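Local structure of VP1 (Polyomavirus HPyV6, 4PCG) at residues N30-S35 against T168-F172. The protein is the major capsid protein of the virus, assembling into pentamers of jelly-roll subunits that build the shell and probably take part in attachment to host cells. Sequence-based numbering, arbitrary orientation.
Sequences NFASGS and TAANF
Asn30 and Ser35 grip Ala170 by its backbone where two loops of the jelly-roll VP1 subunit meet, one following strand 9-27, the other joining strands 163-166 and 177-179. Two hydrogen bonds cross the contact, both to main-chain atoms of Ala170. With chi1 at 165°, CG of Asn30 turns away from the backbone N, which carries the amide to the second loop; ND2 donates to Ala170 O at 2.8 Å, reaching a lone pair in the carbonyl plane, though bent (149° at the hydrogen). ND2 also bonds Tyr61 O, while OD1 accepts from Val39 N, so the buried amide is held at both ends and its rotation is fixed. The second bond is straighter, 169°, and runs from Ala170 N to Ser35 O over 3.1 Å.

Van der Waals contacts fill in between these bonds. The apolar methyls of Ala32 and Ala170 meet, CB to CB 4.0 Å, and Ala32 CB lies 3.2 Å from Ala170 O, the oxygen Asn30 bonds. Ala169 CB approaches Ser35 O at 3.5 Å. The Asn171 amide lies face-on over Ser35 CA, its CG 3.5 Å from that atom, while ND2 donates to Gly145 O; CB of Asn171 lies 3.5 Å from Gly34 O.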
loop_
_atom_site.group_PDB
_atom_site.type_symbol
_atom_site.label_atom_id
_atom_site.label_comp_id
_atom_site.label_asym_id
_atom_site.label_seq_id
_atom_site.Cartn_x
_atom_site.Cartn_y
_atom_site.Cartn_z
ATOM N N ASN B 30 25.975 -12.330 -1.190
ATOM C CA ASN B 30 27.255 -12.600 -0.584
ATOM C C ASN B 30 27.122 -12.731 0.935
ATOM O O ASN B 30 26.787 -11.763 1.613
ATOM C CB ASN B 30 28.124 -11.394 -0.939
ATOM C CG ASN B 30 29.359 -11.308 -0.127
ATOM O OD1 ASN B 30 29.990 -12.338 0.212
ATOM N ND2 ASN B 30 29.741 -10.077 0.213
ATOM N N PHE B 31 27.379 -13.927 1.435
ATOM C CA PHE B 31 27.446 -14.262 2.871
ATOM C C PHE B 31 28.909 -14.596 3.193
ATOM O O PHE B 31 29.275 -15.744 3.522
ATOM C CB PHE B 31 26.555 -15.493 3.170
ATOM C CG PHE B 31 25.066 -15.235 3.040
ATOM C CD1 PHE B 31 24.409 -15.439 1.821
ATOM C CD2 PHE B 31 24.317 -14.808 4.127
ATOM C CE1 PHE B 31 23.050 -15.214 1.690
ATOM C CE2 PHE B 31 22.952 -14.581 4.007
ATOM C CZ PHE B 31 22.313 -14.800 2.800
ATOM N N ALA B 32 29.774 -13.608 3.018
ATOM C CA ALA B 32 31.223 -13.801 3.184
ATOM C C ALA B 32 31.630 -14.346 4.537
ATOM O O ALA B 32 30.977 -14.087 5.527
ATOM C CB ALA B 32 31.933 -12.481 2.937
ATOM N N SER B 33 32.749 -15.054 4.588
ATOM C CA SER B 33 33.360 -15.442 5.852
ATOM C C SER B 33 34.606 -14.619 6.161
ATOM O O SER B 33 35.229 -14.806 7.191
ATOM C CB SER B 33 33.708 -16.931 5.833
ATOM O OG SER B 33 34.374 -17.239 4.629
ATOM N N GLY B 34 34.954 -13.692 5.265
ATOM C CA GLY B 34 36.149 -12.868 5.421
ATOM C C GLY B 34 36.149 -11.753 4.350
ATOM O O GLY B 34 35.223 -11.626 3.549
ATOM N N SER B 35 37.204 -10.960 4.334
ATOM C CA SER B 35 37.200 -9.695 3.536
ATOM C C SER B 35 37.383 -9.882 2.030
ATOM O O SER B 35 36.823 -9.143 1.221
ATOM C CB SER B 35 38.351 -8.812 4.015
ATOM O OG SER B 35 39.589 -9.514 3.939
ATOM N N THR B 168 34.461 -1.484 0.796
ATOM C CA THR B 168 35.521 -1.801 -0.123
ATOM C C THR B 168 35.871 -3.282 -0.100
ATOM O O THR B 168 36.845 -3.693 -0.708
ATOM C CB THR B 168 36.764 -0.997 0.235
ATOM O OG1 THR B 168 37.168 -1.316 1.568
ATOM C CG2 THR B 168 36.474 0.505 0.165
ATOM N N ALA B 169 35.092 -4.078 0.621
ATOM C CA ALA B 169 35.383 -5.512 0.743
ATOM C C ALA B 169 34.066 -6.259 0.917
ATOM O O ALA B 169 33.020 -5.645 0.966
ATOM C CB ALA B 169 36.318 -5.762 1.918
ATOM N N ALA B 170 34.167 -7.580 1.007
ATOM C CA ALA B 170 33.029 -8.490 0.954
ATOM C C ALA B 170 32.390 -8.721 2.323
ATOM O O ALA B 170 31.373 -9.405 2.410
ATOM C CB ALA B 170 33.477 -9.844 0.384
ATOM N N ASN B 171 32.921 -8.133 3.381
ATOM C CA ASN B 171 32.497 -8.526 4.729
ATOM C C ASN B 171 31.849 -7.419 5.579
ATOM O O ASN B 171 32.077 -7.351 6.778
ATOM C CB ASN B 171 33.668 -9.192 5.448
ATOM C CG ASN B 171 34.823 -8.255 5.697
ATOM O OD1 ASN B 171 34.978 -7.223 5.001
ATOM N ND2 ASN B 171 35.622 -8.571 6.708
ATOM N N PHE B 172 31.049 -6.569 4.935
ATOM C CA PHE B 172 30.226 -5.564 5.610
ATOM C C PHE B 172 28.776 -6.058 5.776
ATOM O O PHE B 172 27.978 -5.990 4.850
ATOM C CB PHE B 172 30.258 -4.241 4.849
ATOM C CG PHE B 172 31.565 -3.533 4.957
ATOM C CD1 PHE B 172 32.637 -3.879 4.136
ATOM C CD2 PHE B 172 31.726 -2.473 5.850
ATOM C CE1 PHE B 172 33.855 -3.236 4.255
ATOM C CE2 PHE B 172 32.936 -1.806 5.942
ATOM C CZ PHE B 172 33.997 -2.182 5.137
#